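Local coordinates for putative large adhesion protein (Lap) involved in biofilm formation (Marinobacter hydrocarbonoclasticus ATCC 49840, PDB 6M8M) that binds sugar such as glucose through a calcium-dependent PA14 domain, as part of a large RTX adhesin probably involved in biofilm formation, at residues G40-Y45 with A114-T119; A126-F131 with R193-A198; F131-D136 with L188-R193; Y139-N144 with V175-W180. All coordinates share one frame; numbering follows the deposited sequence.

Contact 1: residues G40-Y45 with A114-T119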
# COMPACT_ATOMS: atom_id res chain seq x y z
N GLY A 40 0.29 7.78 4.36
CA GLY A 40 -0.15 6.45 4.75
C GLY A 40 -1.34 6.51 5.71
O GLY A 40 -1.36 7.32 6.64
N GLU A 41 -2.29 5.63 5.47
CA GLU A 41 -3.45 5.43 6.33
C GLU A 41 -3.56 3.96 6.68
O GLU A 41 -3.44 3.09 5.81
CB GLU A 41 -4.71 5.88 5.60
CG GLU A 41 -4.76 7.38 5.37
CD GLU A 41 -5.85 7.80 4.41
OE1 GLU A 41 -7.00 7.97 4.86
OE2 GLU A 41 -5.56 7.94 3.20
N TYR A 42 -3.83 3.68 7.94
CA TYR A 42 -3.99 2.32 8.45
C TYR A 42 -5.41 2.17 8.99
O TYR A 42 -5.87 3.02 9.77
CB TYR A 42 -2.98 2.05 9.57
CG TYR A 42 -3.11 0.68 10.19
CD1 TYR A 42 -3.96 0.45 11.27
CD2 TYR A 42 -2.39 -0.39 9.68
CE1 TYR A 42 -4.08 -0.82 11.82
CE2 TYR A 42 -2.49 -1.65 10.24
CZ TYR A 42 -3.34 -1.86 11.29
OH TYR A 42 -3.39 -3.12 11.83
N TYR A 43 -6.07 1.08 8.62
CA TYR A 43 -7.42 0.76 9.06
C TYR A 43 -7.43 -0.61 9.71
O TYR A 43 -7.04 -1.61 9.09
CB TYR A 43 -8.40 0.73 7.89
CG TYR A 43 -8.53 2.03 7.15
CD1 TYR A 43 -7.57 2.44 6.25
CD2 TYR A 43 -9.61 2.86 7.38
CE1 TYR A 43 -7.70 3.67 5.59
CE2 TYR A 43 -9.74 4.06 6.74
CZ TYR A 43 -8.79 4.46 5.86
OH TYR A 43 -8.98 5.69 5.25
N ALA A 44 -7.91 -0.67 10.95
CA ALA A 44 -8.18 -1.92 11.64
C ALA A 44 -9.53 -2.43 11.16
O ALA A 44 -10.50 -1.67 11.09
CB ALA A 44 -8.25 -1.65 13.13
N TYR A 45 -9.60 -3.70 10.78
CA TYR A 45 -10.85 -4.31 10.34
C TYR A 45 -11.07 -5.56 11.18
O TYR A 45 -10.19 -6.41 11.28
CB TYR A 45 -10.76 -4.66 8.86
CG TYR A 45 -11.99 -5.34 8.28
CD1 TYR A 45 -12.19 -6.70 8.45
CD2 TYR A 45 -12.92 -4.63 7.54
CE1 TYR A 45 -13.30 -7.34 7.90
CE2 TYR A 45 -14.02 -5.27 6.99
CZ TYR A 45 -14.19 -6.62 7.16
OH TYR A 45 -15.28 -7.24 6.57
N ALA A 114 -6.36 -6.12 8.43
CA ALA A 114 -5.82 -4.77 8.39
C ALA A 114 -5.71 -4.29 6.95
O ALA A 114 -5.48 -5.08 6.04
CB ALA A 114 -4.45 -4.72 9.06
N ILE A 115 -5.85 -2.98 6.78
CA ILE A 115 -5.80 -2.34 5.47
C ILE A 115 -4.82 -1.18 5.55
O ILE A 115 -4.82 -0.43 6.53
CB ILE A 115 -7.20 -1.81 5.08
CG1 ILE A 115 -8.19 -2.96 4.90
CG2 ILE A 115 -7.14 -0.97 3.82
CD1 ILE A 115 -9.64 -2.55 4.96
N VAL A 116 -4.01 -1.01 4.50
CA VAL A 116 -3.14 0.15 4.36
C VAL A 116 -3.47 0.84 3.05
O VAL A 116 -3.63 0.18 2.01
CB VAL A 116 -1.65 -0.27 4.38
CG1 VAL A 116 -0.75 0.93 4.12
CG2 VAL A 116 -1.31 -0.95 5.68
N LYS A 117 -3.55 2.16 3.09
CA LYS A 117 -3.69 2.98 1.90
C LYS A 117 -2.53 3.96 1.84
O LYS A 117 -2.16 4.55 2.86
CB LYS A 117 -5.01 3.72 1.92
CG LYS A 117 -5.23 4.65 0.76
CD LYS A 117 -6.65 5.17 0.80
CE LYS A 117 -6.89 6.25 -0.23
NZ LYS A 117 -8.31 6.71 -0.13
N LEU A 118 -1.96 4.11 0.67
CA LEU A 118 -0.86 5.04 0.43
C LEU A 118 -1.23 5.92 -0.74
O LEU A 118 -1.65 5.41 -1.78
CB LEU A 118 0.43 4.27 0.11
CG LEU A 118 1.01 3.48 1.29
CD1 LEU A 118 1.86 2.32 0.81
CD2 LEU A 118 1.85 4.40 2.17
N THR A 119 -1.06 7.23 -0.59
CA THR A 119 -1.40 8.16 -1.65
C THR A 119 -0.33 9.23 -1.80
O THR A 119 0.36 9.60 -0.85
CB THR A 119 -2.76 8.84 -1.44
OG1 THR A 119 -2.77 9.45 -0.15
CG2 THR A 119 -3.89 7.86 -1.54
O HOH W 1 -3.41 7.56 1.80
O HOH W 2 -8.83 7.73 2.56
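Lys-117 O accepts the backbone N-H of Glu-41 at 2.8 Å (Glu-41 N to Lys-117 O), with the donor in the carbonyl plane, and the same carbonyl is touched by the CA-H of Gly-40. Lys-117 N returns a bond to Glu-41 O, and Tyr-43 and Ile-115 repeat the exchange, so two hydrogen-bonded pairs alternate with the non-hydrogen-bonded pairs Gly-40/Leu-118, Tyr-42/Val-116 and Ala-44/Ala-114. On the face of Glu-41 and Lys-117 the two long side chains run side by side in the same direction. The lysine is fully extended, and its CD lies 3.8 Å from Glu-41 OE2. The charged ends stay apart, Glu-41 OE2 to Lys-117 NZ being 4.5 Å; a water joins them instead, giving a proton to Glu-41 OE1 and accepting one from Lys-117 NZ. Further along this face, CB of Tyr-43 meets CB of Ile-115 at 4.0 Å, while helix 57-66 covers both residues through Ile-64. On the other face the Tyr-42 ring leans across to the neighbouring strand: with CG anti to the backbone N (chi1 178°), its hydroxyl end reaches past Val-116 to the methyl of Ala-114, Tyr-42 OH to Ala-114 CB being 3.4 Å. Tyr-42 CD2 passes Val-116 CG2 at 4.2 Å. Gly-40 presents only its CA to Leu-118 CD2, at 3.9 Å. Beyond them, Phe-73 of strand 71-75 packs on Val-116 and Leu-118. The N-to-C directions of the two segments are 164° apart, a regular antiparallel pairing within the larger sheet of this PA14 beta-sandwich.

Contact 2: residues A126-F131 with R193-A198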
# COMPACT_ATOMS: atom_id res chain seq x y z
N ALA A 126 8.03 12.92 -17.76
CA ALA A 126 7.34 12.15 -18.79
C ALA A 126 8.06 10.84 -19.06
O ALA A 126 9.28 10.81 -19.19
CB ALA A 126 7.26 12.97 -20.08
N GLY A 127 7.31 9.75 -19.14
CA GLY A 127 7.93 8.47 -19.36
C GLY A 127 6.96 7.33 -19.19
O GLY A 127 5.77 7.51 -18.94
N THR A 128 7.53 6.13 -19.34
CA THR A 128 6.83 4.86 -19.25
C THR A 128 7.47 4.09 -18.11
O THR A 128 8.69 3.93 -18.07
CB THR A 128 6.95 4.09 -20.56
OG1 THR A 128 6.46 4.92 -21.63
CG2 THR A 128 6.20 2.78 -20.49
N TYR A 129 6.65 3.67 -17.16
CA TYR A 129 7.09 3.12 -15.89
C TYR A 129 6.34 1.83 -15.61
O TYR A 129 5.38 1.47 -16.29
CB TYR A 129 6.89 4.14 -14.77
CG TYR A 129 7.62 5.44 -15.01
CD1 TYR A 129 8.95 5.59 -14.64
CD2 TYR A 129 6.99 6.52 -15.63
CE1 TYR A 129 9.63 6.77 -14.87
CE2 TYR A 129 7.68 7.70 -15.87
CZ TYR A 129 8.99 7.82 -15.50
OH TYR A 129 9.70 9.00 -15.71
N GLN A 130 6.75 1.13 -14.55
CA GLN A 130 6.18 -0.17 -14.24
C GLN A 130 6.49 -0.52 -12.79
O GLN A 130 7.63 -0.40 -12.35
CB GLN A 130 6.78 -1.23 -15.17
CG GLN A 130 6.25 -2.62 -15.00
CD GLN A 130 6.89 -3.57 -15.98
OE1 GLN A 130 8.09 -3.50 -16.22
NE2 GLN A 130 6.10 -4.46 -16.57
N PHE A 131 5.46 -0.99 -12.08
CA PHE A 131 5.62 -1.49 -10.73
C PHE A 131 5.79 -3.00 -10.72
O PHE A 131 5.27 -3.72 -11.58
CB PHE A 131 4.38 -1.16 -9.89
CG PHE A 131 4.23 0.29 -9.53
CD1 PHE A 131 4.91 0.83 -8.46
CD2 PHE A 131 3.35 1.10 -10.23
CE1 PHE A 131 4.74 2.17 -8.12
CE2 PHE A 131 3.18 2.43 -9.89
CZ PHE A 131 3.87 2.96 -8.82
N ARG A 193 10.19 0.89 -11.73
CA ARG A 193 11.24 1.14 -12.70
C ARG A 193 10.70 1.97 -13.85
O ARG A 193 9.50 1.99 -14.13
CB ARG A 193 11.84 -0.14 -13.26
CG ARG A 193 10.92 -0.94 -14.13
CD ARG A 193 11.66 -2.17 -14.57
NE ARG A 193 10.83 -3.12 -15.27
CZ ARG A 193 11.28 -4.25 -15.80
NH1 ARG A 193 12.58 -4.55 -15.74
NH2 ARG A 193 10.45 -5.07 -16.40
N GLU A 194 11.61 2.64 -14.54
CA GLU A 194 11.34 3.13 -15.88
C GLU A 194 11.55 1.98 -16.85
O GLU A 194 12.40 1.11 -16.63
CB GLU A 194 12.28 4.28 -16.21
CG GLU A 194 11.95 4.95 -17.53
CD GLU A 194 12.71 6.25 -17.75
OE1 GLU A 194 13.57 6.61 -16.91
OE2 GLU A 194 12.45 6.93 -18.77
N GLN A 195 10.75 1.94 -17.91
CA GLN A 195 10.94 0.96 -18.97
C GLN A 195 12.38 0.99 -19.45
O GLN A 195 12.94 2.06 -19.72
CB GLN A 195 9.99 1.31 -20.11
CG GLN A 195 10.04 0.38 -21.32
CD GLN A 195 9.14 0.88 -22.42
OE1 GLN A 195 8.20 0.20 -22.84
NE2 GLN A 195 9.42 2.07 -22.89
N GLY A 196 12.99 -0.20 -19.55
CA GLY A 196 14.38 -0.30 -19.94
C GLY A 196 15.35 -0.08 -18.82
O GLY A 196 16.57 -0.09 -19.05
N GLY A 197 14.86 0.13 -17.61
CA GLY A 197 15.71 0.35 -16.47
C GLY A 197 15.53 -0.69 -15.37
O GLY A 197 14.82 -1.68 -15.54
N ALA A 198 16.19 -0.44 -14.26
CA ALA A 198 16.21 -1.36 -13.13
C ALA A 198 15.19 -0.95 -12.07
O ALA A 198 14.92 0.23 -11.87
CB ALA A 198 17.60 -1.39 -12.49
O HOH W 3 10.26 6.17 -20.22
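Gln-130 OE1 takes two N-H groups from Arg-193, at 2.8 Å from Arg-193 NH2 and 2.9 Å from Arg-193 NE. The oxygen lies in the guanidinium plane, at the edge that carries NE and NH2, and the amide and guanidinium planes are only 23° apart. Both chains are extended and point the same way. Arg-193 starts from the crowded position, CG between the backbone N and the carbonyl carbon (chi1 68°), and this brings its chain alongside the glutamine. The other end of the amide is tied as well, Gln-130 NE2 bonding to Gly-162 O, which fixes the rotation of the group. Beneath these side chains the backbones of Gln-130 and Arg-193 form a hydrogen-bonded pair; the bond from Gln-130 N to Arg-193 O is markedly bent, 137° at the hydrogen. On the other face, the Tyr-129 ring passes Glu-194, with Tyr-129 CD1 3.6 Å from Glu-194 CA, and its hydroxyl is held by Gln-125 O. A water bridges the strands, accepting from Thr-128 N and donating to Glu-194 OE2. Past the last pair, Gln-195 N still reaches Thr-128 O at 2.9 Å in a nearly straight bond, and Gln-195 CB lies against Thr-128 CG2. The chain then leaves through Glu-194 to Gly-197, closed by the bond from Gly-197 N to Glu-194 O: a type II beta turn with glycine at its third position, at the end of an antiparallel strand pair.

Contact 3: residues F131-D136 with L188-R193. With CA (calcium ion), chain E; BGC (beta-D-glucopyranose), chain B.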
# COMPACT_ATOMS: atom_id res chain seq x y z
N PHE A 131 5.46 -0.99 -12.08
CA PHE A 131 5.62 -1.49 -10.73
C PHE A 131 5.79 -3.00 -10.72
O PHE A 131 5.27 -3.72 -11.58
CB PHE A 131 4.38 -1.16 -9.89
CG PHE A 131 4.23 0.29 -9.53
CD1 PHE A 131 4.91 0.83 -8.46
CD2 PHE A 131 3.35 1.10 -10.23
CE1 PHE A 131 4.74 2.17 -8.12
CE2 PHE A 131 3.18 2.43 -9.89
CZ PHE A 131 3.87 2.96 -8.82
N ARG A 132 6.48 -3.48 -9.69
CA ARG A 132 6.53 -4.89 -9.33
C ARG A 132 6.27 -4.96 -7.83
O ARG A 132 6.85 -4.18 -7.07
CB ARG A 132 7.86 -5.55 -9.71
CG ARG A 132 7.88 -7.03 -9.39
CD ARG A 132 9.09 -7.70 -9.99
NE ARG A 132 10.30 -7.28 -9.32
CZ ARG A 132 11.52 -7.74 -9.61
NH1 ARG A 132 11.67 -8.64 -10.58
NH2 ARG A 132 12.57 -7.30 -8.94
N VAL A 133 5.40 -5.88 -7.41
CA VAL A 133 4.91 -5.90 -6.04
C VAL A 133 5.04 -7.31 -5.48
O VAL A 133 4.60 -8.27 -6.12
CB VAL A 133 3.44 -5.45 -5.95
CG1 VAL A 133 2.96 -5.47 -4.50
CG2 VAL A 133 3.26 -4.06 -6.58
N ARG A 134 5.61 -7.42 -4.29
CA ARG A 134 5.57 -8.66 -3.52
C ARG A 134 4.66 -8.39 -2.32
O ARG A 134 4.91 -7.46 -1.55
CB ARG A 134 6.95 -9.09 -3.06
CG ARG A 134 6.90 -10.41 -2.28
CD ARG A 134 8.29 -10.95 -2.04
NE ARG A 134 8.30 -12.23 -1.34
CZ ARG A 134 8.09 -13.40 -1.93
NH1 ARG A 134 7.85 -13.49 -3.22
NH2 ARG A 134 8.13 -14.51 -1.19
N ALA A 135 3.60 -9.18 -2.17
CA ALA A 135 2.65 -8.92 -1.10
C ALA A 135 1.98 -10.19 -0.61
O ALA A 135 1.84 -11.18 -1.34
CB ALA A 135 1.56 -7.93 -1.59
N ASP A 136 1.54 -10.12 0.65
CA ASP A 136 0.60 -11.04 1.29
C ASP A 136 -0.22 -10.07 2.14
O ASP A 136 0.34 -9.49 3.06
CB ASP A 136 1.37 -12.04 2.15
CG ASP A 136 0.49 -12.86 3.07
OD1 ASP A 136 -0.66 -12.46 3.33
OD2 ASP A 136 0.99 -13.90 3.56
N LEU A 188 4.46 -6.27 2.29
CA LEU A 188 4.21 -5.39 1.14
C LEU A 188 5.53 -4.77 0.72
O LEU A 188 6.09 -3.94 1.45
CB LEU A 188 3.19 -4.31 1.45
CG LEU A 188 2.92 -3.31 0.32
CD1 LEU A 188 2.31 -4.00 -0.89
CD2 LEU A 188 2.03 -2.19 0.81
N ARG A 189 6.02 -5.11 -0.47
CA ARG A 189 7.22 -4.51 -1.03
C ARG A 189 6.89 -4.05 -2.44
O ARG A 189 6.53 -4.88 -3.30
CB ARG A 189 8.37 -5.51 -1.06
CG ARG A 189 9.66 -4.91 -1.59
CD ARG A 189 10.75 -5.95 -1.76
NE ARG A 189 11.10 -6.57 -0.49
CZ ARG A 189 11.39 -7.86 -0.34
NH1 ARG A 189 11.35 -8.69 -1.37
NH2 ARG A 189 11.70 -8.32 0.87
N ILE A 190 7.00 -2.76 -2.70
CA ILE A 190 6.70 -2.18 -3.99
C ILE A 190 7.99 -1.65 -4.60
O ILE A 190 8.72 -0.88 -3.96
CB ILE A 190 5.64 -1.06 -3.88
CG1 ILE A 190 4.38 -1.61 -3.23
CG2 ILE A 190 5.36 -0.45 -5.24
CD1 ILE A 190 3.26 -0.62 -3.06
N GLU A 191 8.24 -2.05 -5.84
CA GLU A 191 9.33 -1.54 -6.65
C GLU A 191 8.78 -0.81 -7.86
O GLU A 191 7.71 -1.15 -8.37
CB GLU A 191 10.23 -2.67 -7.15
CG GLU A 191 10.95 -3.47 -6.10
CD GLU A 191 11.39 -4.81 -6.63
OE1 GLU A 191 12.62 -5.03 -6.74
OE2 GLU A 191 10.52 -5.63 -6.96
N LEU A 192 9.53 0.17 -8.34
CA LEU A 192 9.18 0.94 -9.53
C LEU A 192 10.40 1.01 -10.43
O LEU A 192 11.53 1.19 -9.94
CB LEU A 192 8.76 2.34 -9.11
CG LEU A 192 8.38 3.30 -10.23
CD1 LEU A 192 7.16 2.85 -10.98
CD2 LEU A 192 8.12 4.70 -9.67
N ARG A 193 10.19 0.89 -11.73
CA ARG A 193 11.24 1.14 -12.70
C ARG A 193 10.70 1.97 -13.85
O ARG A 193 9.50 1.99 -14.13
CB ARG A 193 11.84 -0.14 -13.26
CG ARG A 193 10.92 -0.94 -14.13
CD ARG A 193 11.66 -2.17 -14.57
NE ARG A 193 10.83 -3.12 -15.27
CZ ARG A 193 11.28 -4.25 -15.80
NH1 ARG A 193 12.58 -4.55 -15.74
NH2 ARG A 193 10.45 -5.07 -16.40
CA CA E . -1.93 -12.64 5.27
C2 BGC B . -1.39 -15.96 4.85
C3 BGC B . -0.49 -17.09 4.45
C4 BGC B . -1.28 -18.21 3.83
C5 BGC B . -2.11 -17.69 2.67
C6 BGC B . -2.96 -18.73 2.01
C1 BGC B . -2.20 -15.50 3.66
O1 BGC B . -3.06 -14.51 4.03
O2 BGC B . -0.68 -14.81 5.34
O3 BGC B . 0.24 -17.57 5.60
O4 BGC B . -0.39 -19.19 3.30
O5 BGC B . -2.99 -16.62 3.13
O6 BGC B . -3.84 -19.33 2.92
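Different torsions aim the ends of Arg-132 and Glu-191, cross-strand neighbours, at each other: the arginine leaves with CG anti to the backbone N (chi1 -177°) and bends at chi3 (70°), while the glutamate starts beside its own N and then extends. The guanidinium thereby turns its NE/NH2 edge to the carboxylate, the planes 27° apart. In this salt bridge Arg-132 NE binds Glu-191 OE2 at 2.9 Å and Arg-132 NH2 binds Glu-191 OE1 at 3.2 Å, each on the syn side of its oxygen. Arg-134 and Arg-189 lie side by side next to this pair; Arg-134 NH1 is hydrogen-bonded to Thr-159 OG1 and Arg-189 NE salt-bridged to Asp-79. On the opposite face Leu-192 CD1 sits over the centre of the Phe-131 ring, 3.8 Å from its centroid, a CH-pi contact, and Ile-190 CG2 touches Phe-131 CD1 at 3.5 Å. Leu-188 CD1 continues the apolar layer, touching both Val-133 CG1 and Ala-135 CB. At the strand end Asp-136 OD1 binds calcium at 2.3 Å, and its OD2 lies 2.6 Å from glucose O2. Asp-137, Asp-181, Gly-183 and Ala-185 supply the other protein ligands. Glucose O1 and O2 also bind the calcium, consistent with recognition through the metal, with Gln-182 and Ala-185 also bonding the sugar.

Contact 4: residues Y139-N144 with V175-W180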
# COMPACT_ATOMS: atom_id res chain seq x y z
N TYR A 139 -3.69 -6.29 -3.14
CA TYR A 139 -3.41 -4.88 -3.33
C TYR A 139 -3.91 -4.43 -4.69
O TYR A 139 -4.15 -5.24 -5.60
CB TYR A 139 -1.91 -4.55 -3.23
CG TYR A 139 -1.12 -5.34 -4.24
CD1 TYR A 139 -0.72 -6.63 -3.95
CD2 TYR A 139 -0.83 -4.84 -5.50
CE1 TYR A 139 -0.05 -7.40 -4.87
CE2 TYR A 139 -0.16 -5.63 -6.45
CZ TYR A 139 0.22 -6.91 -6.12
OH TYR A 139 0.88 -7.70 -7.05
N ARG A 140 -4.02 -3.11 -4.84
CA ARG A 140 -4.22 -2.47 -6.13
C ARG A 140 -3.44 -1.17 -6.14
O ARG A 140 -3.50 -0.41 -5.16
CB ARG A 140 -5.68 -2.18 -6.42
CG ARG A 140 -5.85 -1.46 -7.78
CD ARG A 140 -7.28 -1.23 -8.16
NE ARG A 140 -7.91 -2.48 -8.54
CZ ARG A 140 -9.21 -2.61 -8.76
NH1 ARG A 140 -10.02 -1.56 -8.61
NH2 ARG A 140 -9.70 -3.78 -9.09
N ILE A 141 -2.72 -0.90 -7.23
CA ILE A 141 -2.08 0.38 -7.49
C ILE A 141 -2.77 1.04 -8.67
O ILE A 141 -2.92 0.42 -9.73
CB ILE A 141 -0.57 0.22 -7.80
CG1 ILE A 141 0.12 -0.60 -6.71
CG2 ILE A 141 0.06 1.59 -8.01
CD1 ILE A 141 1.61 -0.71 -6.85
N GLU A 142 -3.17 2.28 -8.50
CA GLU A 142 -3.75 3.09 -9.56
C GLU A 142 -2.91 4.34 -9.77
O GLU A 142 -2.45 4.95 -8.80
CB GLU A 142 -5.18 3.50 -9.20
CG GLU A 142 -6.16 2.34 -9.20
CD GLU A 142 -7.53 2.70 -8.64
OE1 GLU A 142 -7.68 3.82 -8.11
OE2 GLU A 142 -8.44 1.85 -8.73
N VAL A 143 -2.68 4.70 -11.02
CA VAL A 143 -1.98 5.93 -11.39
C VAL A 143 -2.94 6.72 -12.25
O VAL A 143 -3.44 6.20 -13.26
CB VAL A 143 -0.66 5.66 -12.11
CG1 VAL A 143 -0.09 6.95 -12.69
CG2 VAL A 143 0.34 5.02 -11.15
N ASN A 144 -3.24 7.95 -11.83
CA ASN A 144 -4.21 8.79 -12.52
C ASN A 144 -5.52 8.03 -12.73
O ASN A 144 -6.16 8.12 -13.78
CB ASN A 144 -3.64 9.33 -13.82
CG ASN A 144 -2.65 10.45 -13.59
OD1 ASN A 144 -2.86 11.31 -12.72
ND2 ASN A 144 -1.55 10.44 -14.33
N VAL A 175 -1.01 8.77 -7.48
CA VAL A 175 -0.85 7.35 -7.23
C VAL A 175 -1.63 7.00 -5.97
O VAL A 175 -1.59 7.74 -4.98
CB VAL A 175 0.64 6.95 -7.14
CG1 VAL A 175 1.39 7.70 -6.04
CG2 VAL A 175 0.77 5.44 -6.97
N GLU A 176 -2.39 5.92 -6.04
CA GLU A 176 -3.18 5.43 -4.92
C GLU A 176 -2.97 3.94 -4.82
O GLU A 176 -3.16 3.21 -5.80
CB GLU A 176 -4.67 5.72 -5.09
CG GLU A 176 -5.51 5.13 -3.98
CD GLU A 176 -6.95 5.61 -3.97
OE1 GLU A 176 -7.17 6.81 -4.26
OE2 GLU A 176 -7.84 4.80 -3.66
N ILE A 177 -2.55 3.49 -3.64
CA ILE A 177 -2.29 2.08 -3.35
C ILE A 177 -3.20 1.67 -2.22
O ILE A 177 -3.25 2.35 -1.19
CB ILE A 177 -0.83 1.88 -2.94
CG1 ILE A 177 0.10 2.32 -4.07
CG2 ILE A 177 -0.57 0.44 -2.52
CD1 ILE A 177 1.47 2.70 -3.61
N VAL A 178 -3.90 0.55 -2.39
CA VAL A 178 -4.58 -0.10 -1.28
C VAL A 178 -4.00 -1.50 -1.14
O VAL A 178 -3.64 -2.14 -2.14
CB VAL A 178 -6.11 -0.11 -1.40
CG1 VAL A 178 -6.66 1.31 -1.49
CG2 VAL A 178 -6.56 -0.95 -2.56
N TYR A 179 -3.93 -1.98 0.09
CA TYR A 179 -3.28 -3.24 0.44
C TYR A 179 -4.02 -3.79 1.65
O TYR A 179 -4.50 -3.01 2.49
CB TYR A 179 -1.77 -3.03 0.76
CG TYR A 179 -1.22 -4.10 1.66
CD1 TYR A 179 -0.79 -5.32 1.15
CD2 TYR A 179 -1.23 -3.93 3.03
CE1 TYR A 179 -0.36 -6.33 1.99
CE2 TYR A 179 -0.81 -4.93 3.88
CZ TYR A 179 -0.39 -6.13 3.36
OH TYR A 179 -0.02 -7.10 4.24
N TRP A 180 -4.10 -5.11 1.77
CA TRP A 180 -4.67 -5.68 2.98
C TRP A 180 -3.99 -6.97 3.40
O TRP A 180 -3.36 -7.67 2.60
CB TRP A 180 -6.17 -5.93 2.83
CG TRP A 180 -6.56 -7.07 1.94
CD1 TRP A 180 -6.79 -8.35 2.31
CD2 TRP A 180 -6.78 -7.01 0.53
NE1 TRP A 180 -7.15 -9.10 1.22
CE2 TRP A 180 -7.15 -8.31 0.11
CE3 TRP A 180 -6.70 -5.99 -0.43
CZ2 TRP A 180 -7.46 -8.61 -1.21
CZ3 TRP A 180 -7.02 -6.29 -1.75
CH2 TRP A 180 -7.39 -7.59 -2.13
O HOH W 4 -6.83 6.66 -7.72
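Ile-141 and Ile-177 lie side by side and point the same way, their CG1 atoms 3.9 Å apart across a non-hydrogen-bonded pair. Ile-141 also turns its CG2 branch to Val-175, whose CG2 it meets at 4.1 Å; that valine methyl, anti to the backbone N, also touches Val-143 CG2. Between the side chains of Tyr-139 and Tyr-179, on the same face, it is the CB atoms that come nearest, 4.3 Å apart. Tyr-139 places CG between its backbone N and carbonyl carbon (chi1 58°), which carries its ring away from strand 175-180, toward Val-133 and Tyr-151. Tyr-179 OH bonds to Asp-136 O at the end of strand 128-136. This row of apolar groups is one wall of the core of the PA14 beta-sandwich: Ile-190 of the facing sheet packs on both isoleucines, and Phe-131 and Val-133 press on Ile-141. Alternating with these, the backbones of Arg-140 with Val-178 and Glu-142 with Glu-176 form the hydrogen-bonded pairs. On the face opposite the core, Glu-142 OE1 and Glu-176 OE2 come to 4.6 Å, two like charges whose repulsion is probably eased by Lys-61, salt-bridged to Glu-176. Arg-140 bends at chi3 and makes its salt bridge to Glu-150, with a long one to Glu-142. At the far end Trp-180 swings its six-membered ring back toward strand 139-143, CZ3 standing 3.6 Å from Tyr-139 N, while Trp-180 NE1 bonds to Asn-154 OD1 and helix 57-66 packs on the indole through Val-57 and Val-60.

Overall arrangement
From the N terminus, strand 38-45 is joined by strand 113-122, and contact 1 closes a loop of 68 residues that includes helix 57-66. The chain then enters strand 128-136, and the remaining contacts nest: contact 2 is outermost, contact 3 lies within it on the same two strands, sharing Phe-131 and Arg-193, and contact 4 is innermost. None of them cross. Contacts 1 and 4 belong to one sheet, where strands 113-122 and 174-181 are neighbours; contacts 2 and 3 belong to the other. Contacts 3 and 4 pack against each other across the core, joining the two sheets, and the calcium-bound glucose sits at the contact 3 end opposite contact 2.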